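Uroporphyrinogen III cosynthase (HemD) (Helicobacter pylori, PDB 3P9Z) probably catalyses the cyclisation of the linear tetrapyrrole hydroxymethylbilane to uroporphyrinogen III, with loss of water, in the porphyrin and heme pathway. Local coordinates at residues R5-V10 against A216-A221; L21-F26 against A173-H178; A118-S123 against V141-L146; I164-A169 against T187-G192; T168-A173 against N193-Y198. All coordinates share one frame; numbering follows the deposited sequence.

Contact 1: R5-V10 against A216-A221; sequences REIVWV and ACLELA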
# COMPACT_ATOMS: atom_id res chain seq x y z
N ARG A 5 -5.36 7.18 -27.61
CA ARG A 5 -4.76 7.77 -26.40
C ARG A 5 -3.90 6.75 -25.65
O ARG A 5 -4.26 5.58 -25.57
CB ARG A 5 -5.87 8.33 -25.50
CG ARG A 5 -6.82 9.31 -26.20
CD ARG A 5 -7.93 9.77 -25.28
NE ARG A 5 -7.39 10.58 -24.20
CZ ARG A 5 -8.08 11.04 -23.16
NH1 ARG A 5 -9.39 10.79 -23.04
NH2 ARG A 5 -7.47 11.77 -22.25
N GLU A 6 -2.76 7.19 -25.12
CA GLU A 6 -1.86 6.34 -24.34
C GLU A 6 -2.40 6.11 -22.93
O GLU A 6 -2.78 7.05 -22.26
CB GLU A 6 -0.49 7.00 -24.21
CG GLU A 6 0.52 6.68 -25.31
CD GLU A 6 1.96 6.77 -24.78
OE1 GLU A 6 2.28 6.11 -23.76
OE2 GLU A 6 2.76 7.50 -25.39
N ILE A 7 -2.37 4.86 -22.48
CA ILE A 7 -2.77 4.50 -21.12
C ILE A 7 -1.52 4.35 -20.22
O ILE A 7 -0.63 3.52 -20.50
CB ILE A 7 -3.64 3.23 -21.13
CG1 ILE A 7 -4.96 3.50 -21.85
CG2 ILE A 7 -3.88 2.70 -19.70
CD1 ILE A 7 -5.75 2.24 -22.24
N VAL A 8 -1.46 5.16 -19.16
CA VAL A 8 -0.33 5.17 -18.23
C VAL A 8 -0.76 4.83 -16.79
O VAL A 8 -1.67 5.45 -16.24
CB VAL A 8 0.39 6.55 -18.26
CG1 VAL A 8 1.68 6.52 -17.44
CG2 VAL A 8 0.70 6.96 -19.69
N TRP A 9 -0.08 3.85 -16.20
CA TRP A 9 -0.31 3.46 -14.81
C TRP A 9 0.58 4.30 -13.90
O TRP A 9 1.79 4.45 -14.15
CB TRP A 9 0.04 1.99 -14.61
CG TRP A 9 -0.81 1.02 -15.39
CD1 TRP A 9 -0.59 0.57 -16.65
CD2 TRP A 9 -2.01 0.37 -14.94
NE1 TRP A 9 -1.57 -0.32 -17.03
CE2 TRP A 9 -2.46 -0.46 -16.00
CE3 TRP A 9 -2.74 0.41 -13.75
CZ2 TRP A 9 -3.61 -1.25 -15.90
CZ3 TRP A 9 -3.89 -0.39 -13.64
CH2 TRP A 9 -4.31 -1.20 -14.71
N VAL A 10 -0.01 4.86 -12.86
CA VAL A 10 0.71 5.57 -11.82
C VAL A 10 0.48 4.72 -10.58
O VAL A 10 -0.59 4.77 -9.96
CB VAL A 10 0.18 7.02 -11.63
CG1 VAL A 10 1.07 7.81 -10.67
CG2 VAL A 10 0.07 7.76 -12.98
N ALA A 216 -10.39 -3.67 -13.13
CA ALA A 216 -11.46 -2.70 -13.40
C ALA A 216 -10.94 -1.33 -13.86
O ALA A 216 -11.60 -0.66 -14.65
CB ALA A 216 -12.38 -2.54 -12.17
N CYS A 217 -9.75 -0.93 -13.40
CA CYS A 217 -9.13 0.31 -13.87
C CYS A 217 -8.80 0.25 -15.36
O CYS A 217 -8.93 1.24 -16.09
CB CYS A 217 -7.84 0.61 -13.11
SG CYS A 217 -8.03 1.11 -11.39
N LEU A 218 -8.31 -0.91 -15.80
CA LEU A 218 -7.97 -1.07 -17.20
C LEU A 218 -9.22 -1.13 -18.10
O LEU A 218 -9.23 -0.54 -19.19
CB LEU A 218 -7.06 -2.28 -17.43
CG LEU A 218 -6.54 -2.45 -18.85
CD1 LEU A 218 -5.79 -1.19 -19.35
CD2 LEU A 218 -5.65 -3.71 -18.95
N GLU A 219 -10.26 -1.83 -17.64
CA GLU A 219 -11.52 -1.88 -18.40
C GLU A 219 -11.98 -0.45 -18.65
O GLU A 219 -12.27 -0.08 -19.78
CB GLU A 219 -12.62 -2.67 -17.68
CG GLU A 219 -12.43 -4.16 -17.67
CD GLU A 219 -12.62 -4.80 -19.05
OE1 GLU A 219 -13.38 -4.26 -19.90
OE2 GLU A 219 -12.01 -5.87 -19.26
N LEU A 220 -12.01 0.35 -17.59
CA LEU A 220 -12.41 1.75 -17.71
C LEU A 220 -11.49 2.51 -18.67
O LEU A 220 -11.98 3.19 -19.57
CB LEU A 220 -12.46 2.42 -16.33
CG LEU A 220 -12.86 3.91 -16.24
CD1 LEU A 220 -14.18 4.22 -16.97
CD2 LEU A 220 -12.95 4.34 -14.77
N ALA A 221 -10.17 2.37 -18.48
CA ALA A 221 -9.21 3.05 -19.36
C ALA A 221 -9.42 2.69 -20.83
O ALA A 221 -9.45 3.57 -21.70
CB ALA A 221 -7.77 2.75 -18.92
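Ile7 and Trp9, two residues apart on strand 7-10, reach across to Ala221 and to Cys217 and Leu218 of helix 214-223. The helix runs nearly antiparallel to the strand (151°), with the axes of the two short segments 10.1 Å apart, so side chains alone bridge the gap. Ile7 has CG2 anti to its own N and CG1 beside it (chi1 -65°), which splays both branches round the methyl of Ala221: Ile7 CD1 stands 3.9 Å and Ile7 CG2 4.0 Å from Ala221 CB. Ile7 CG2 also faces Leu218 CD1, more loosely, at 4.3 Å.

Trp9 leaves the strand less directly, yet its indole carries the six-membered ring out to the helix, with chi2 near 88° standing the ring steeply on its stem. Two corners of that ring meet two successive residues. Trp9 CZ2 lies 3.9 Å from Leu218 CB, the two side chains crossing at roughly a right angle, and Trp9 CZ3 lies 4.1 Å from Cys217 CB. Leu218 CD1 turns back beside CZ2 and so touches Trp9 as well as Ile7. The interface is wholly apolar and mostly buried.

Tyr18 meets the indole with its ring plane steeply inclined to it, and Ile15 and Thr20 touch it too. Strand 7-10 lies between strands 19-28 and 164-167 in the sheet. Helix 214-223 lies over the face of the sheet that carries Ile7 and Trp9, and packs onward on it, with Cys217 on Ile166 and Ala221 on Ile189 of strand 187-190.

Contact 2: L21-F26 against A173-H178; sequences LILNEF and AKAFLH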
# COMPACT_ATOMS: atom_id res chain seq x y z
N LEU A 21 4.42 4.76 -14.32
CA LEU A 21 5.18 5.72 -13.53
C LEU A 21 5.27 5.22 -12.10
O LEU A 21 4.25 5.12 -11.41
CB LEU A 21 4.50 7.09 -13.58
CG LEU A 21 4.87 8.11 -14.68
CD1 LEU A 21 4.88 7.49 -16.07
CD2 LEU A 21 3.93 9.31 -14.67
N ILE A 22 6.48 4.88 -11.66
CA ILE A 22 6.70 4.43 -10.28
C ILE A 22 7.45 5.55 -9.59
O ILE A 22 8.69 5.66 -9.68
CB ILE A 22 7.50 3.09 -10.21
CG1 ILE A 22 6.77 1.99 -11.00
CG2 ILE A 22 7.76 2.64 -8.71
CD1 ILE A 22 7.66 0.75 -11.31
N LEU A 23 6.70 6.41 -8.91
CA LEU A 23 7.25 7.65 -8.38
C LEU A 23 7.57 7.61 -6.89
O LEU A 23 8.13 8.56 -6.35
CB LEU A 23 6.29 8.79 -8.66
CG LEU A 23 5.84 8.94 -10.12
CD1 LEU A 23 4.79 10.01 -10.19
CD2 LEU A 23 7.03 9.26 -11.00
N ASN A 24 7.15 6.53 -6.23
CA ASN A 24 7.35 6.36 -4.79
C ASN A 24 8.25 5.17 -4.59
O ASN A 24 8.39 4.35 -5.49
CB ASN A 24 6.01 6.11 -4.11
CG ASN A 24 5.10 7.30 -4.19
OD1 ASN A 24 4.09 7.29 -4.91
ND2 ASN A 24 5.46 8.36 -3.50
N GLU A 25 8.83 5.07 -3.40
CA GLU A 25 9.64 3.91 -3.05
C GLU A 25 9.49 3.60 -1.55
O GLU A 25 9.18 4.47 -0.75
CB GLU A 25 11.11 4.09 -3.46
CG GLU A 25 11.89 5.15 -2.68
CD GLU A 25 13.21 5.56 -3.34
OE1 GLU A 25 13.77 4.77 -4.14
OE2 GLU A 25 13.70 6.67 -3.05
N PHE A 26 9.66 2.34 -1.22
CA PHE A 26 9.51 1.88 0.15
C PHE A 26 10.85 1.87 0.84
O PHE A 26 11.84 1.43 0.28
CB PHE A 26 8.83 0.51 0.20
CG PHE A 26 7.38 0.57 -0.14
CD1 PHE A 26 6.46 1.05 0.78
CD2 PHE A 26 6.93 0.20 -1.41
CE1 PHE A 26 5.10 1.14 0.45
CE2 PHE A 26 5.58 0.29 -1.74
CZ PHE A 26 4.67 0.76 -0.80
N ALA A 173 -1.05 9.72 -6.76
CA ALA A 173 -1.58 11.00 -7.20
C ALA A 173 -0.73 12.16 -6.66
O ALA A 173 -0.34 13.06 -7.41
CB ALA A 173 -3.03 11.16 -6.75
N LYS A 174 -0.44 12.12 -5.37
CA LYS A 174 0.39 13.13 -4.72
C LYS A 174 1.76 13.27 -5.40
O LYS A 174 2.19 14.37 -5.73
CB LYS A 174 0.53 12.80 -3.23
CG LYS A 174 1.18 13.90 -2.40
CD LYS A 174 0.99 13.64 -0.90
CE LYS A 174 1.69 14.71 -0.06
NZ LYS A 174 3.18 14.49 0.02
N ALA A 175 2.43 12.14 -5.62
CA ALA A 175 3.75 12.13 -6.22
C ALA A 175 3.69 12.64 -7.67
O ALA A 175 4.57 13.38 -8.12
CB ALA A 175 4.35 10.73 -6.18
N PHE A 176 2.65 12.24 -8.39
CA PHE A 176 2.50 12.72 -9.75
C PHE A 176 2.44 14.24 -9.77
O PHE A 176 3.17 14.89 -10.53
CB PHE A 176 1.28 12.12 -10.43
CG PHE A 176 1.13 12.52 -11.86
CD1 PHE A 176 0.38 13.65 -12.20
CD2 PHE A 176 1.74 11.79 -12.86
CE1 PHE A 176 0.23 14.05 -13.54
CE2 PHE A 176 1.61 12.18 -14.21
CZ PHE A 176 0.84 13.31 -14.54
N LEU A 177 1.57 14.80 -8.94
CA LEU A 177 1.34 16.24 -8.93
C LEU A 177 2.55 17.00 -8.41
O LEU A 177 2.78 18.12 -8.80
CB LEU A 177 0.09 16.61 -8.13
CG LEU A 177 -1.22 16.14 -8.78
CD1 LEU A 177 -2.41 16.44 -7.87
CD2 LEU A 177 -1.42 16.78 -10.17
N HIS A 178 3.35 16.37 -7.56
CA HIS A 178 4.64 16.95 -7.18
C HIS A 178 5.50 17.24 -8.40
O HIS A 178 6.13 18.29 -8.47
CB HIS A 178 5.40 16.06 -6.19
CG HIS A 178 6.68 16.67 -5.71
ND1 HIS A 178 6.79 17.34 -4.51
CD2 HIS A 178 7.90 16.76 -6.30
CE1 HIS A 178 8.03 17.78 -4.37
NE2 HIS A 178 8.72 17.45 -5.45
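Leu23 and Ala175 bring their CA atoms within 6.1 Å of each other, where the irregular middle of strand 19-28 passes helix 170-179. This is helix-on-sheet packing of an alpha/beta domain: the helix covers the face of the sheet that carries Val8, Val10, Leu165 and Phe167. Leu23 CB and Ala175 CB meet at 3.7 Å, their bonds from CA converging at a slant, close because alanine has no more than a methyl to offer. Beyond that point Leu23 CG lies beside the backbone N (chi1 -52°), and CD1 reaches past the methyl to the helix backbone, 3.6 Å from Phe176 CA. The amide end of Asn24 also rests on Ala175 CB, beside Leu23, and Leu146 of strand 135-146 packs there too, so Asn24, Leu23 and Leu146 share one methyl.

Phe176 throws its ring off the helix toward the sheet, with CG anti to the backbone N (chi1 -177°). There it meets Phe167 edge-to-face and touches Phe180 and Pro159. Leu21 comes to it in the plane of the ring rather than over a face: Leu21 CD2 sits 3.7 Å from Phe176 CE2 and 3.8 Å from Phe176 CD2, straddling that one bond of the rim.

Contact 3: A118-S123 against V141-L146; sequences AKEIVS and VYENKL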
# COMPACT_ATOMS: atom_id res chain seq x y z
N ALA A 118 3.17 1.04 8.76
CA ALA A 118 3.73 2.16 8.02
C ALA A 118 3.95 3.36 8.94
O ALA A 118 3.26 3.53 9.95
CB ALA A 118 2.81 2.54 6.89
N LYS A 119 4.92 4.19 8.57
CA LYS A 119 5.18 5.44 9.27
C LYS A 119 4.01 6.38 9.09
O LYS A 119 3.63 7.08 10.00
CB LYS A 119 6.45 6.11 8.74
CG LYS A 119 6.93 7.28 9.59
CD LYS A 119 8.43 7.51 9.41
CE LYS A 119 9.01 8.32 10.57
NZ LYS A 119 10.45 7.92 10.84
N GLU A 120 3.48 6.41 7.88
CA GLU A 120 2.42 7.35 7.53
C GLU A 120 1.09 6.85 8.05
O GLU A 120 0.87 5.65 8.21
CB GLU A 120 2.39 7.61 6.01
CG GLU A 120 2.17 6.36 5.15
CD GLU A 120 3.45 5.58 4.82
OE1 GLU A 120 3.37 4.61 4.03
OE2 GLU A 120 4.54 5.92 5.32
N ILE A 121 0.21 7.81 8.34
CA ILE A 121 -1.11 7.54 8.85
C ILE A 121 -2.05 7.31 7.67
O ILE A 121 -2.29 8.22 6.89
CB ILE A 121 -1.58 8.72 9.76
CG1 ILE A 121 -0.74 8.74 11.05
CG2 ILE A 121 -3.10 8.66 10.05
CD1 ILE A 121 -0.81 10.02 11.82
N VAL A 122 -2.54 6.08 7.53
CA VAL A 122 -3.46 5.76 6.46
C VAL A 122 -4.83 5.33 7.02
O VAL A 122 -5.78 6.11 7.00
CB VAL A 122 -2.88 4.70 5.48
CG1 VAL A 122 -3.90 4.35 4.38
CG2 VAL A 122 -1.58 5.22 4.84
N SER A 123 -4.92 4.11 7.54
CA SER A 123 -6.16 3.60 8.13
C SER A 123 -6.36 3.98 9.61
O SER A 123 -7.45 3.78 10.16
CB SER A 123 -6.20 2.08 7.98
OG SER A 123 -5.18 1.48 8.77
N VAL A 141 7.81 -0.16 10.55
CA VAL A 141 8.85 -0.94 9.86
C VAL A 141 9.04 -0.51 8.40
O VAL A 141 9.94 -1.02 7.71
CB VAL A 141 8.61 -2.47 9.97
CG1 VAL A 141 8.63 -2.90 11.48
CG2 VAL A 141 7.32 -2.88 9.30
N TYR A 142 8.21 0.41 7.92
CA TYR A 142 8.41 0.92 6.57
C TYR A 142 7.78 2.29 6.36
O TYR A 142 6.93 2.71 7.14
CB TYR A 142 7.94 -0.08 5.48
CG TYR A 142 6.45 -0.08 5.27
CD1 TYR A 142 5.62 -0.84 6.08
CD2 TYR A 142 5.86 0.69 4.26
CE1 TYR A 142 4.24 -0.85 5.91
CE2 TYR A 142 4.45 0.69 4.08
CZ TYR A 142 3.67 -0.10 4.92
OH TYR A 142 2.30 -0.13 4.79
N GLU A 143 8.23 2.96 5.30
CA GLU A 143 7.67 4.22 4.87
C GLU A 143 7.59 4.24 3.34
O GLU A 143 8.51 3.77 2.66
CB GLU A 143 8.52 5.38 5.37
CG GLU A 143 7.88 6.73 5.18
CD GLU A 143 8.75 7.89 5.63
OE1 GLU A 143 9.92 7.66 6.00
OE2 GLU A 143 8.26 9.04 5.60
N ASN A 144 6.47 4.74 2.83
CA ASN A 144 6.28 4.91 1.40
C ASN A 144 6.64 6.35 1.10
O ASN A 144 5.95 7.27 1.54
CB ASN A 144 4.84 4.58 0.99
CG ASN A 144 4.61 4.70 -0.51
OD1 ASN A 144 5.51 4.46 -1.32
ND2 ASN A 144 3.38 5.06 -0.89
N LYS A 145 7.73 6.53 0.37
CA LYS A 145 8.39 7.82 0.24
C LYS A 145 8.51 8.26 -1.22
O LYS A 145 8.76 7.43 -2.10
CB LYS A 145 9.80 7.67 0.81
CG LYS A 145 10.36 8.89 1.48
CD LYS A 145 11.57 8.50 2.32
CE LYS A 145 12.33 9.73 2.81
NZ LYS A 145 13.15 10.31 1.70
N LEU A 146 8.39 9.56 -1.46
CA LEU A 146 8.60 10.15 -2.79
C LEU A 146 10.01 9.92 -3.32
O LEU A 146 10.98 10.21 -2.63
CB LEU A 146 8.31 11.66 -2.75
CG LEU A 146 8.49 12.38 -4.10
CD1 LEU A 146 7.39 11.96 -5.08
CD2 LEU A 146 8.52 13.91 -3.94
O HOH W 1 1.00 -0.49 7.50
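Tyr142 and Glu120 both place CG between their backbone N and carbonyl carbon, the crowded position (chi1 79° and 59°), which folds the tyrosine ring over Ala118 and starts Glu120 back toward strand 135-146. A second bend in Glu120 (chi2 -85°) then brings the carboxylate to the backbone of Asn144. Ala118 CB lies over one face of the Tyr142 ring, 3.4 Å from Tyr142 CZ, a tight fit of methyl on phenol. At the far end of the ring a water joins Tyr142 OH (3.0 Å) to Ala118 N (2.9 Å), accepting from the latter.

The backbone adds a parallel bridge of Ala118 with Tyr142. Lys119 N donates to Tyr142 O at 2.9 Å, the donor lying almost on the line of the carbonyl bond. With this the sheet pairing ends: strand 112-118 runs out into a loop, while strand 135-146 continues as the antiparallel partner of strand 19-28. In this family such a strand pair links the two alpha/beta domains.

Past the bridge, Glu120 grips Asn144 N weakly with both oxygens, at 3.3 Å for OE1 and 3.4 Å for OE2. Glu120 OE2 stands 4.9 Å from Glu143 OE2, a like charge that Lys119 NZ, 4.9 Å from Glu143 OE1, probably offsets. Glu143 turns OE1 to Tyr29 OH for a hydrogen bond, and its carboxylate also lies beside the aliphatic chain of Lys119. Further along the loop, Val122 N and Ser123 OG hold a malonate ion, probably from the crystallisation liquor.

Contact 4: I164-A169 against T187-G192; sequences ILIFTA and TAISIG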
# COMPACT_ATOMS: atom_id res chain seq x y z
N ILE A 164 -4.25 8.87 -20.81
CA ILE A 164 -5.13 8.44 -19.74
C ILE A 164 -4.28 7.92 -18.57
O ILE A 164 -3.53 6.96 -18.74
CB ILE A 164 -6.11 7.33 -20.21
CG1 ILE A 164 -7.02 7.84 -21.34
CG2 ILE A 164 -6.94 6.81 -19.05
CD1 ILE A 164 -7.43 6.75 -22.33
N LEU A 165 -4.42 8.53 -17.40
CA LEU A 165 -3.58 8.21 -16.24
C LEU A 165 -4.37 7.48 -15.15
O LEU A 165 -5.37 8.01 -14.63
CB LEU A 165 -2.97 9.49 -15.66
CG LEU A 165 -2.39 10.49 -16.65
CD1 LEU A 165 -2.03 11.77 -15.94
CD2 LEU A 165 -1.18 9.90 -17.37
N ILE A 166 -3.89 6.29 -14.81
CA ILE A 166 -4.53 5.45 -13.78
C ILE A 166 -3.84 5.61 -12.43
O ILE A 166 -2.68 5.18 -12.24
CB ILE A 166 -4.56 3.93 -14.19
CG1 ILE A 166 -5.30 3.74 -15.52
CG2 ILE A 166 -5.21 3.10 -13.07
CD1 ILE A 166 -5.21 2.35 -16.13
N PHE A 167 -4.55 6.24 -11.49
CA PHE A 167 -4.02 6.40 -10.13
C PHE A 167 -4.55 5.32 -9.20
O PHE A 167 -5.76 5.21 -9.00
CB PHE A 167 -4.33 7.80 -9.59
CG PHE A 167 -3.76 8.92 -10.44
CD1 PHE A 167 -2.42 9.33 -10.27
CD2 PHE A 167 -4.54 9.56 -11.39
CE1 PHE A 167 -1.88 10.36 -11.06
CE2 PHE A 167 -4.01 10.60 -12.18
CZ PHE A 167 -2.66 11.00 -12.01
N THR A 168 -3.63 4.55 -8.61
CA THR A 168 -4.01 3.37 -7.83
C THR A 168 -3.99 3.60 -6.32
O THR A 168 -4.36 2.71 -5.57
CB THR A 168 -3.12 2.16 -8.17
OG1 THR A 168 -1.76 2.45 -7.81
CG2 THR A 168 -3.18 1.86 -9.67
N ALA A 169 -3.58 4.80 -5.90
CA ALA A 169 -3.57 5.19 -4.48
C ALA A 169 -3.32 6.69 -4.40
O ALA A 169 -2.86 7.29 -5.37
CB ALA A 169 -2.48 4.44 -3.70
N THR A 187 -6.75 12.51 -18.98
CA THR A 187 -7.92 11.98 -18.28
C THR A 187 -7.46 11.10 -17.12
O THR A 187 -6.74 10.13 -17.33
CB THR A 187 -8.84 11.18 -19.23
OG1 THR A 187 -9.30 12.05 -20.28
CG2 THR A 187 -10.02 10.60 -18.50
N ALA A 188 -7.85 11.47 -15.90
CA ALA A 188 -7.52 10.70 -14.70
C ALA A 188 -8.54 9.59 -14.45
O ALA A 188 -9.76 9.78 -14.61
CB ALA A 188 -7.43 11.62 -13.46
N ILE A 189 -8.01 8.44 -14.04
CA ILE A 189 -8.81 7.36 -13.55
C ILE A 189 -8.39 7.05 -12.11
O ILE A 189 -7.19 7.00 -11.81
CB ILE A 189 -8.64 6.10 -14.46
CG1 ILE A 189 -9.26 6.41 -15.84
CG2 ILE A 189 -9.23 4.85 -13.78
CD1 ILE A 189 -9.34 5.23 -16.78
N SER A 190 -9.37 6.86 -11.24
CA SER A 190 -9.11 6.53 -9.85
C SER A 190 -9.57 5.13 -9.57
O SER A 190 -10.66 4.72 -10.00
CB SER A 190 -9.88 7.49 -8.95
OG SER A 190 -9.34 8.80 -9.06
N ILE A 191 -8.76 4.39 -8.81
CA ILE A 191 -9.13 3.02 -8.41
C ILE A 191 -10.40 2.99 -7.53
O ILE A 191 -11.21 2.06 -7.61
CB ILE A 191 -7.94 2.29 -7.70
CG1 ILE A 191 -8.20 0.77 -7.63
CG2 ILE A 191 -7.67 2.92 -6.33
CD1 ILE A 191 -6.91 -0.11 -7.55
N GLY A 192 -10.56 4.01 -6.69
CA GLY A 192 -11.72 4.10 -5.78
C GLY A 192 -11.87 5.54 -5.33
O GLY A 192 -11.05 6.39 -5.71
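Leu165 and Phe167 carry the hydrogen bonding to strand 187-190, each giving its N-H and its carbonyl to that strand, in parallel register with Ile164 opposite Thr187. Leu165 N binds Thr187 O at 2.8 Å, Ile189 N binds Leu165 O at 2.7 Å and Phe167 N binds Ile189 O at 2.8 Å. A fourth bond, Ile191 N to Phe167 O at 3.1 Å, carries the pairing just beyond the strands. The strand segments are twisted by 24°.

On the face of Ile164 and Ile166, Ile189 stands beside Ile166 and reaches diagonally to Ile164: Ile189 CD1 touches Ile164 CG2 at 3.7 Å and Ile189 CB meets Ile166 CG1 at 4.2 Å. On the other face Phe167, with CG beside its backbone N (chi1 -60°), leans its ring across to the neighbouring strand and presents an edge. Phe167 CE2 lies 3.8 Å from Ala188 CB, and Ile189 O also lies near the ring plane. At the strand ends Ile191 CG2 rests 3.4 Å from Thr168 O.

Polar groups fasten the ends to their surroundings. Thr168 OG1 bonds to His11 ND1, Thr187 OG1 to Arg5 NH2 and Ser190 OG to Ser206 OG. The two strands and helix 170-179 form a beta-alpha-beta unit. Helix 214-223 covers the face of Ile166 and Ile189, helices 170-179 and 193-201 cover that of Phe167 and Ser190, and strands 7-10 and 206-208 flank the pair in the sheet.

Contact 5: T168-A173 against N193-Y198; sequences TAISHA and NTTALY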
# COMPACT_ATOMS: atom_id res chain seq x y z
N THR A 168 -3.63 4.55 -8.61
CA THR A 168 -4.01 3.37 -7.83
C THR A 168 -3.99 3.60 -6.32
O THR A 168 -4.36 2.71 -5.57
CB THR A 168 -3.12 2.16 -8.17
OG1 THR A 168 -1.76 2.45 -7.81
CG2 THR A 168 -3.18 1.86 -9.67
N ALA A 169 -3.58 4.80 -5.90
CA ALA A 169 -3.57 5.19 -4.48
C ALA A 169 -3.32 6.69 -4.40
O ALA A 169 -2.86 7.29 -5.37
CB ALA A 169 -2.48 4.44 -3.70
N ILE A 170 -3.65 7.30 -3.26
CA ILE A 170 -3.38 8.71 -3.02
C ILE A 170 -1.89 9.05 -3.15
O ILE A 170 -1.53 10.06 -3.77
CB ILE A 170 -3.91 9.18 -1.62
CG1 ILE A 170 -5.44 9.18 -1.60
CG2 ILE A 170 -3.34 10.58 -1.24
CD1 ILE A 170 -6.05 9.38 -0.21
N SER A 171 -1.02 8.23 -2.58
CA SER A 171 0.42 8.50 -2.61
C SER A 171 0.89 8.71 -4.06
O SER A 171 1.72 9.59 -4.34
CB SER A 171 1.18 7.34 -1.98
OG SER A 171 0.98 6.15 -2.74
N HIS A 172 0.34 7.93 -4.98
CA HIS A 172 0.68 8.04 -6.39
C HIS A 172 0.18 9.32 -7.07
O HIS A 172 0.91 9.94 -7.86
CB HIS A 172 0.17 6.80 -7.13
CG HIS A 172 0.82 5.54 -6.65
ND1 HIS A 172 0.11 4.41 -6.30
CD2 HIS A 172 2.12 5.25 -6.42
CE1 HIS A 172 0.95 3.48 -5.88
NE2 HIS A 172 2.18 3.96 -5.96
N ALA A 173 -1.05 9.72 -6.76
CA ALA A 173 -1.58 11.00 -7.20
C ALA A 173 -0.73 12.16 -6.66
O ALA A 173 -0.34 13.06 -7.41
CB ALA A 173 -3.03 11.16 -6.75
N ASN A 193 -12.90 5.82 -4.52
CA ASN A 193 -13.24 7.22 -4.20
C ASN A 193 -12.25 7.93 -3.29
O ASN A 193 -12.14 9.14 -3.35
CB ASN A 193 -14.71 7.39 -3.73
CG ASN A 193 -15.07 6.58 -2.46
OD1 ASN A 193 -14.21 6.11 -1.69
ND2 ASN A 193 -16.37 6.43 -2.24
N THR A 194 -11.50 7.20 -2.47
CA THR A 194 -10.52 7.89 -1.63
C THR A 194 -9.48 8.57 -2.52
O THR A 194 -9.11 9.72 -2.28
CB THR A 194 -9.86 6.97 -0.59
OG1 THR A 194 -9.13 5.95 -1.26
CG2 THR A 194 -10.90 6.32 0.31
N THR A 195 -9.04 7.87 -3.56
CA THR A 195 -8.11 8.45 -4.55
C THR A 195 -8.79 9.59 -5.31
O THR A 195 -8.25 10.69 -5.43
CB THR A 195 -7.64 7.39 -5.54
OG1 THR A 195 -6.80 6.45 -4.85
CG2 THR A 195 -6.86 8.03 -6.73
N ALA A 196 -10.00 9.32 -5.80
CA ALA A 196 -10.75 10.28 -6.59
C ALA A 196 -11.05 11.57 -5.82
O ALA A 196 -10.94 12.65 -6.37
CB ALA A 196 -12.03 9.65 -7.12
N LEU A 197 -11.40 11.43 -4.54
CA LEU A 197 -11.77 12.59 -3.74
C LEU A 197 -10.54 13.41 -3.33
O LEU A 197 -10.62 14.64 -3.15
CB LEU A 197 -12.63 12.18 -2.52
CG LEU A 197 -14.02 11.64 -2.90
CD1 LEU A 197 -14.77 11.06 -1.70
CD2 LEU A 197 -14.85 12.72 -3.56
N TYR A 198 -9.40 12.74 -3.21
CA TYR A 198 -8.14 13.45 -3.05
C TYR A 198 -7.83 14.29 -4.29
O TYR A 198 -7.56 15.49 -4.20
CB TYR A 198 -6.98 12.49 -2.76
CG TYR A 198 -5.67 13.21 -2.84
CD1 TYR A 198 -5.21 13.97 -1.76
CD2 TYR A 198 -4.93 13.21 -4.02
CE1 TYR A 198 -4.00 14.68 -1.84
CE2 TYR A 198 -3.72 13.93 -4.12
CZ TYR A 198 -3.27 14.65 -3.02
OH TYR A 198 -2.10 15.35 -3.10
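Ile170 lays its CG2 methyl over a face of the Tyr198 ring in a CH-pi contact, 3.9 Å from the centroid and 14° off the ring normal. The tyrosine gets there with CG anti to its backbone N (chi1 170°), which swings the phenol out from helix 193-201 and against the isoleucine. The longer branch of Ile170 runs the other way, back toward the helix: CG1 sits 3.8 Å from Tyr198 CB, and CD1 reaches the backbone at Thr194 O, 3.7 Å away. A turn further along, Ala173 meets the ring obliquely, its CB 3.9 Å from both Tyr198 CD2 and Tyr198 CE2.

The hydroxyl of Thr195 turns to the start of helix 170-179, OG1 lying 3.5 Å from CA of its N-cap, Ala169. Thr195 also packs on Phe167 and Ser190, seating helix 193-201 on the sheet. The outer part, at Ile170 and Thr194, lies toward solvent, whereas Ala173 and Thr195 are buried. Two neighbouring helices, each starting just after one of two adjacent parallel strands, 164-167 and 187-190, and packed on one face, are typical of successive beta-alpha units; with helix 214-223 on the opposite face, the domain is a three-layer alpha/beta fold.

Contacts 1, 2, 4 and 5 build one alpha/beta domain around strands 7-10, 19-28, 164-167 and 187-190, with helix 214-223 on one face and helices 170-179 and 193-201 on the other. Contacts 1 and 4 have centres about 7 Å apart, contacts 4 and 5 about 8 Å; contacts 2 and 5 share Ala173. Contact 3 lies about 26 Å from contact 1 by centres and reaches this group through strand 135-146, which pairs with 19-28. Contact 1 encloses the other four along the chain. The N-terminal strands and roughly the last third of the chain therefore make one domain, and the chain between them largely the other, consistent with the two-domain, cleft-forming architecture of this family.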